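PDB 7D9E: gamma-glutamyltransferase 1 Threonine peptidase. MEROPS family T03 from Pseudomonas nitroreducens, which probably transfers the gamma-glutamyl group of glutamine or related donors to water or an acceptor amine, as in theanine synthesis, and belongs to the Ntn-hydrolase clan. Local coordinates for residues S304-E307 against K308-A312; N52-D55 against A56-T60; I273-A276 against Q277-G280; E95-P98 against K99-K103. All blocks are in the same frame, centred on the assembly; numbering follows the deposited sequence. Where two conformers were deposited one is given.

Interaction 1. Residues S304-E307 against K308-A312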
# COMPACT_ATOMS: atom_id res chain seq x y z
N SER A 304 -15.08 -5.82 13.91
CA SER A 304 -15.23 -7.00 13.07
C SER A 304 -16.60 -7.03 12.40
O SER A 304 -16.70 -7.42 11.23
CB SER A 304 -15.01 -8.27 13.89
OG SER A 304 -13.70 -8.27 14.48
N GLU A 305 -17.65 -6.62 13.11
CA GLU A 305 -18.98 -6.60 12.53
C GLU A 305 -19.06 -5.61 11.38
O GLU A 305 -19.73 -5.86 10.37
CB GLU A 305 -20.01 -6.24 13.59
CG GLU A 305 -20.38 -7.39 14.52
CD GLU A 305 -21.26 -8.42 13.84
OE1 GLU A 305 -22.38 -8.07 13.39
OE2 GLU A 305 -20.84 -9.59 13.75
N ILE A 306 -18.38 -4.47 11.52
CA ILE A 306 -18.33 -3.50 10.43
C ILE A 306 -17.53 -4.07 9.27
O ILE A 306 -17.95 -4.00 8.11
CB ILE A 306 -17.75 -2.16 10.92
CG1 ILE A 306 -18.54 -1.64 12.13
CG2 ILE A 306 -17.79 -1.16 9.79
CD1 ILE A 306 -17.97 -0.37 12.71
N GLU A 307 -16.38 -4.69 9.56
CA GLU A 307 -15.51 -5.22 8.52
C GLU A 307 -16.20 -6.31 7.71
O GLU A 307 -15.94 -6.44 6.51
CB GLU A 307 -14.19 -5.69 9.11
CG GLU A 307 -13.39 -4.49 9.64
CD GLU A 307 -12.37 -4.82 10.71
OE1 GLU A 307 -12.38 -5.95 11.23
OE2 GLU A 307 -11.58 -3.91 11.03
N LYS A 308 -17.10 -7.08 8.33
CA LYS A 308 -17.85 -8.09 7.60
C LYS A 308 -18.55 -7.49 6.39
O LYS A 308 -18.52 -8.05 5.29
CB LYS A 308 -18.88 -8.75 8.51
CG LYS A 308 -18.33 -9.91 9.35
CD LYS A 308 -19.44 -10.46 10.23
CE LYS A 308 -19.25 -11.93 10.60
NZ LYS A 308 -17.97 -12.17 11.35
N ARG A 309 -19.22 -6.34 6.61
CA ARG A 309 -20.02 -5.74 5.55
C ARG A 309 -19.13 -5.08 4.51
O ARG A 309 -19.41 -5.14 3.31
CB ARG A 309 -21.00 -4.73 6.15
CG ARG A 309 -22.29 -5.34 6.67
CD ARG A 309 -22.07 -5.94 8.05
NE ARG A 309 -23.22 -6.75 8.46
CZ ARG A 309 -23.32 -7.35 9.64
NH1 ARG A 309 -22.35 -7.23 10.53
NH2 ARG A 309 -24.38 -8.10 9.92
N VAL A 310 -18.04 -4.45 4.95
CA VAL A 310 -17.08 -3.83 4.04
C VAL A 310 -16.49 -4.86 3.09
O VAL A 310 -16.39 -4.63 1.88
CB VAL A 310 -15.99 -3.12 4.87
CG1 VAL A 310 -14.85 -2.66 3.97
CG2 VAL A 310 -16.59 -1.96 5.61
N PHE A 311 -16.08 -6.01 3.63
CA PHE A 311 -15.45 -6.99 2.76
C PHE A 311 -16.47 -7.70 1.88
O PHE A 311 -16.12 -8.16 0.78
CB PHE A 311 -14.61 -7.97 3.56
CG PHE A 311 -13.23 -7.43 3.84
CD1 PHE A 311 -12.21 -7.61 2.92
CD2 PHE A 311 -12.97 -6.71 5.00
CE1 PHE A 311 -10.95 -7.09 3.15
CE2 PHE A 311 -11.69 -6.18 5.24
CZ PHE A 311 -10.69 -6.39 4.33
N ALA A 312 -17.73 -7.80 2.32
CA ALA A 312 -18.75 -8.34 1.42
C ALA A 312 -18.88 -7.49 0.16
O ALA A 312 -18.96 -8.03 -0.96
CB ALA A 312 -20.10 -8.43 2.13
O HOH W 1 -18.15 -10.28 13.44

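Interaction 2. Residues N52-D55 against A56-T60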
# COMPACT_ATOMS: atom_id res chain seq x y z
N ASN A 52 10.39 20.96 -2.37
CA ASN A 52 9.04 20.79 -1.84
C ASN A 52 8.76 19.32 -1.52
O ASN A 52 9.62 18.44 -1.66
CB ASN A 52 8.02 21.51 -2.73
CG ASN A 52 7.81 20.83 -4.07
OD1 ASN A 52 8.06 19.63 -4.23
ND2 ASN A 52 7.37 21.60 -5.06
N ALA A 53 7.56 19.06 -1.01
CA ALA A 53 7.24 17.71 -0.58
C ALA A 53 7.33 16.73 -1.74
O ALA A 53 7.66 15.56 -1.55
CB ALA A 53 5.85 17.64 0.06
N VAL A 54 7.01 17.19 -2.96
CA VAL A 54 7.05 16.29 -4.11
C VAL A 54 8.49 16.01 -4.52
O VAL A 54 8.85 14.86 -4.81
CB VAL A 54 6.21 16.85 -5.27
CG1 VAL A 54 6.41 16.01 -6.52
CG2 VAL A 54 4.74 16.91 -4.87
N ASP A 55 9.34 17.04 -4.54
CA ASP A 55 10.77 16.81 -4.76
C ASP A 55 11.29 15.79 -3.77
O ASP A 55 12.01 14.84 -4.13
CB ASP A 55 11.57 18.10 -4.59
CG ASP A 55 11.20 19.14 -5.60
OD1 ASP A 55 11.19 18.81 -6.81
OD2 ASP A 55 10.92 20.29 -5.19
N ALA A 56 10.95 15.97 -2.50
CA ALA A 56 11.45 15.06 -1.48
C ALA A 56 10.89 13.66 -1.68
O ALA A 56 11.60 12.67 -1.48
CB ALA A 56 11.08 15.60 -0.10
N ALA A 57 9.63 13.57 -2.09
CA ALA A 57 9.02 12.26 -2.32
C ALA A 57 9.68 11.52 -3.47
O ALA A 57 9.89 10.31 -3.39
CB ALA A 57 7.52 12.42 -2.56
N VAL A 58 10.03 12.23 -4.54
CA VAL A 58 10.72 11.60 -5.66
C VAL A 58 12.06 11.04 -5.20
O VAL A 58 12.39 9.87 -5.45
CB VAL A 58 10.89 12.60 -6.81
CG1 VAL A 58 11.77 12.00 -7.89
CG2 VAL A 58 9.52 12.97 -7.34
N ALA A 59 12.85 11.86 -4.52
CA ALA A 59 14.16 11.40 -4.07
C ALA A 59 14.01 10.21 -3.12
O ALA A 59 14.77 9.24 -3.20
CB ALA A 59 14.93 12.55 -3.43
N THR A 60 13.00 10.26 -2.24
CA THR A 60 12.79 9.20 -1.26
C THR A 60 12.36 7.90 -1.93
O THR A 60 12.86 6.81 -1.60
CB THR A 60 11.75 9.67 -0.25
OG1 THR A 60 12.23 10.82 0.44
CG2 THR A 60 11.43 8.56 0.76

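Interaction 3. Residues I273-A276 against Q277-G280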
# COMPACT_ATOMS: atom_id res chain seq x y z
N ILE A 273 -13.39 3.47 -0.60
CA ILE A 273 -14.74 3.00 -0.32
C ILE A 273 -14.79 2.33 1.04
O ILE A 273 -15.70 2.59 1.84
CB ILE A 273 -15.22 2.08 -1.46
CG1 ILE A 273 -15.41 2.93 -2.73
CG2 ILE A 273 -16.51 1.35 -1.08
CD1 ILE A 273 -15.58 2.11 -3.98
N ALA A 274 -13.81 1.47 1.33
CA ALA A 274 -13.77 0.83 2.64
C ALA A 274 -13.74 1.85 3.77
O ALA A 274 -14.52 1.73 4.72
CB ALA A 274 -12.59 -0.12 2.74
N LEU A 275 -12.84 2.84 3.70
CA LEU A 275 -12.77 3.83 4.77
C LEU A 275 -14.05 4.66 4.86
O LEU A 275 -14.49 4.99 5.96
CB LEU A 275 -11.54 4.73 4.61
CG LEU A 275 -10.24 4.02 5.00
CD1 LEU A 275 -9.04 4.71 4.43
CD2 LEU A 275 -10.14 3.94 6.51
N ALA A 276 -14.66 5.00 3.72
CA ALA A 276 -15.92 5.74 3.78
C ALA A 276 -16.97 4.94 4.54
O ALA A 276 -17.69 5.47 5.39
CB ALA A 276 -16.39 6.06 2.36
N GLN A 277 -16.98 3.61 4.31
CA GLN A 277 -17.94 2.75 4.99
C GLN A 277 -17.55 2.53 6.45
O GLN A 277 -18.43 2.55 7.33
CB GLN A 277 -18.05 1.41 4.26
CG GLN A 277 -18.70 1.55 2.88
CD GLN A 277 -18.89 0.22 2.19
OE1 GLN A 277 -18.36 -0.79 2.62
NE2 GLN A 277 -19.63 0.23 1.09
N LEU A 278 -16.27 2.28 6.72
CA LEU A 278 -15.83 2.03 8.10
C LEU A 278 -16.10 3.25 8.97
O LEU A 278 -16.67 3.13 10.07
CB LEU A 278 -14.35 1.68 8.13
CG LEU A 278 -13.98 0.31 7.56
CD1 LEU A 278 -12.51 0.33 7.16
CD2 LEU A 278 -14.27 -0.85 8.49
N ILE A 279 -15.69 4.43 8.51
CA ILE A 279 -15.89 5.65 9.28
C ILE A 279 -17.37 5.98 9.39
O ILE A 279 -17.88 6.31 10.47
CB ILE A 279 -15.08 6.81 8.66
CG1 ILE A 279 -13.59 6.53 8.80
CG2 ILE A 279 -15.48 8.14 9.27
CD1 ILE A 279 -12.72 7.43 7.96
N GLY A 280 -18.09 5.87 8.27
CA GLY A 280 -19.49 6.23 8.28
C GLY A 280 -20.31 5.33 9.18
O GLY A 280 -21.20 5.79 9.90

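Interaction 4. Residues E95-P98 against K99-K103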
# COMPACT_ATOMS: atom_id res chain seq x y z
N GLU A 95 0.28 -0.98 -11.52
CA GLU A 95 0.58 -1.78 -12.70
C GLU A 95 -0.69 -2.15 -13.46
O GLU A 95 -1.79 -2.19 -12.91
CB GLU A 95 1.25 -3.08 -12.27
CG GLU A 95 2.57 -2.90 -11.56
CD GLU A 95 2.42 -3.02 -10.06
OE1 GLU A 95 1.49 -2.39 -9.50
OE2 GLU A 95 3.20 -3.78 -9.42
N ILE A 96 -0.50 -2.46 -14.74
CA ILE A 96 -1.58 -2.94 -15.61
C ILE A 96 -1.25 -4.34 -16.09
O ILE A 96 -0.08 -4.71 -16.25
CB ILE A 96 -1.90 -2.02 -16.81
CG1 ILE A 96 -0.67 -1.79 -17.67
CG2 ILE A 96 -2.45 -0.65 -16.33
CD1 ILE A 96 -0.94 -0.91 -18.87
N ALA A 97 -2.29 -5.14 -16.33
CA ALA A 97 -2.06 -6.45 -16.92
C ALA A 97 -1.47 -6.31 -18.32
O ALA A 97 -1.91 -5.44 -19.09
CB ALA A 97 -3.38 -7.22 -17.05
N PRO A 98 -0.50 -7.15 -18.69
CA PRO A 98 -0.01 -7.15 -20.08
C PRO A 98 -1.11 -7.43 -21.08
O PRO A 98 -2.14 -8.05 -20.79
CB PRO A 98 1.09 -8.23 -20.09
CG PRO A 98 1.26 -8.67 -18.65
CD PRO A 98 0.24 -8.05 -17.79
N LYS A 99 -0.89 -6.94 -22.30
CA LYS A 99 -1.87 -7.10 -23.37
C LYS A 99 -2.15 -8.57 -23.65
O LYS A 99 -3.25 -8.92 -24.09
CB LYS A 99 -1.36 -6.40 -24.63
CG LYS A 99 -1.39 -4.87 -24.49
CD LYS A 99 -0.76 -4.17 -25.67
CE LYS A 99 -0.47 -2.71 -25.36
NZ LYS A 99 -1.73 -1.93 -25.16
N ALA A 100 -1.18 -9.44 -23.40
CA ALA A 100 -1.37 -10.86 -23.62
C ALA A 100 -1.97 -11.59 -22.43
O ALA A 100 -2.15 -12.81 -22.50
CB ALA A 100 -0.03 -11.51 -24.01
N ALA A 101 -2.32 -10.89 -21.36
CA ALA A 101 -2.97 -11.54 -20.23
C ALA A 101 -4.38 -11.99 -20.60
O ALA A 101 -5.03 -11.41 -21.47
CB ALA A 101 -3.03 -10.58 -19.04
N THR A 102 -4.85 -13.05 -19.94
CA THR A 102 -6.17 -13.61 -20.19
C THR A 102 -6.79 -14.08 -18.88
O THR A 102 -6.08 -14.45 -17.94
CB THR A 102 -6.09 -14.73 -21.25
OG1 THR A 102 -7.38 -14.91 -21.87
CG2 THR A 102 -5.63 -16.04 -20.63
N LYS A 103 -8.12 -14.10 -18.86
CA LYS A 103 -8.88 -14.39 -17.64
C LYS A 103 -8.42 -15.66 -16.93
O LYS A 103 -8.32 -15.67 -15.70
CB LYS A 103 -10.37 -14.48 -18.00
CG LYS A 103 -11.31 -14.78 -16.84
CD LYS A 103 -12.79 -14.73 -17.32

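Interaction 1. Residues S304-E307 against K308-A312
Glu305 and Arg309, one helical turn apart, form the salt bridge of this contact: NH1 of Arg309 lies 3.0 Å from OE1 of Glu305. The carboxylate is met from above its plane, with the guanidinium turned 69° against it. The same NH1 donates to the backbone O of Glu305, also at 3.0 Å, a capture made possible by the bend of the arginine chain at chi2 (81°), which folds it back along the helix. Ser350 adds hydrogen bonds to both Glu305 OE1 and Arg309 NH2, and Glu343 takes Arg309 NE in a second salt bridge, so the guanidinium is held from several sides.

A water links the other oxygen, Glu305 OE2, to Lys308 NZ at 2.8 Å from each; the lysine has its salt bridge with Asp132 of the other subunit.

Backbone bonds of the helix run from Lys308, Val310 and Phe311 to Ser304, Ile306 and Glu307.

Apolar contact is lighter: CG2 of Ile306 meets CG2 of Val310 at 4.4 Å. These two side chains pack on helix 271-284, while the Phe311 ring meets Phe98 of the other subunit; helix 297-317 thus lies between helix 271-284 of its own chain and the other subunit.

Interaction 2. Residues N52-D55 against A56-T60
Ala56 N donates to Asn52 O at 2.9 Å in the opening turn of helix 53-67, whose N-terminus is closed by a capping box. In that box OD1 of Asn52 accepts from Asp55 N at 2.9 Å in a nearly straight bond, and more weakly from Val54 N. The reciprocal bond runs from Asn52 N to OD2 of Asp55, again 2.9 Å, using the anti lone pair of that oxygen. With chi1 at 71°, the asparagine side chain turns back so that OD1 faces the N-H groups of the first turn.

The remaining polar ends are also engaged: Asn52 ND2 donates to Phe141 O, and Asp55 OD1 accepts from the backbone N of Lys143 and Leu144. Ala53 N is taken by Asp8 of the other subunit.

Further along, Ala57, Val58 and Ala59 donate their N-H groups to Ala53, Val54 and Asp55. Ala56 O takes two donors from opposite faces of its plane, Thr60 N and Thr60 OG1. The hydroxyl bond, Thr60 OG1 to Ala56 O, measures 2.7 Å. Val54 CG1 and Val58 CG2 lie 4.4 Å apart on the side facing helices 130-141 and 146-159.

The first turn thus has partners for its early N-H groups, and the helix dipole would be expected to favour the charged form of Asp55.

Interaction 3. Residues I273-A276 against Q277-G280
Gln277 lies against Ile273 one turn back on helix 271-284, an alpha helix that packs against strands 248-257 and 260-264 of the antiparallel sheet, in a chain of the Ntn-hydrolase clan. Gln277 N donates to Ile273 O at 3.0 Å. The two side chains run side by side in the same direction; the glutamine chain is extended beyond CG (chi2 -177°), which carries the amide along the isoleucine until NE2 stands 4.0 Å from Ile273 CG2. That amide nitrogen is satisfied elsewhere, donating to Leu331 O and to OD2 of Asp313, so the apolar methyl flanks a group whose rotation is fixed by other parts of the fold.

Leu278 comes next, its N bonded to Ala274 O at 2.7 Å, nearly in line with the carbonyl. Its CD1 touches both Ala274 CB and Leu275 CD2, each at 4.4 Å, bridging two positions of the preceding turn. Beyond its own helix, Leu278 packs on Ile306 and Val310 of helix 297-317, and on Phe102 of the other subunit.

Ile279 looks to the sheet instead, where it rests on Trp257 and Leu262, while Leu275 packs on Ile255 and Thr264. Ile279 N donates to Leu275 O, and Ile279 CD1 lies 4.5 Å from Leu275 CB. The helix therefore presents one flank to the strands and another to its neighbouring helix.

At Gly280 the contact is made by the backbone alone: N bonds Ala276 O at 2.9 Å, with the donor tilted 35° from the carbonyl plane.

Interaction 4. Residues E95-P98 against K99-K103
A type I beta turn from Pro98 to Ala101 makes this local contact, in the long connection that follows strand 87-93 and leads eventually to helix 130-141. Ala101 N closes the turn by donating to Pro98 O at 2.9 Å. The N-H points well at its acceptor (162°), yet the nitrogen stands above the carbonyl plane, 60° out of it, rather than on a lone pair.

Small apolar groups meet beside this bond. The methyl CB of Ala101 meets CB of Ala97 at 3.9 Å, both alanine CB atoms being directed toward the facing segment, and the same methyl sits 4.3 Å from Pro98 CD. Ala101 CB also approaches Pro98 O at 3.2 Å, so one methyl touches the turn's apolar and polar parts alike.

Lys99, at the second position of the turn, leads outward. Its chain is extended as far as CE and then bends at chi4 (-66°), and its NZ forms a salt bridge with Asp244; its backbone N donates to OD1 of Asp241.

Both lysine bonds tie the turn to helix 239-244, against which Pro98 also packs through Asp241, and the proline also touches Leu236 and Ile237 of the adjoining loop. Ala97 and Ala101 rest on Glu65 and Ile64 of the other subunit, placing the turn between that helix and the partner chain.

Overall arrangement
Interactions 1 and 3 belong together: their centres are 10 Å apart and the two helices touch, with Val310 CG1 3.6 Å from Ala274 CB and Ile306 CG2 3.8 Å from Leu278 CD2. Phe98 of the other subunit reaches both, packing on Phe311 and on Ala274. Interaction 2 lies across the chain's centre from interaction 1, about 36 Å away between centres, and interaction 4 is about 30 Å from both 1 and 3. The bound inhibitor 6-diazenyl-5-oxo-L-norleucine lies some way off: the side chains of Phe311, Ala274 and Ala97 come to about 10, 11 and 14 Å of it. Interactions 1, 3 and 4 thus lie in the wider surroundings of the site, not in direct contact with the ligand.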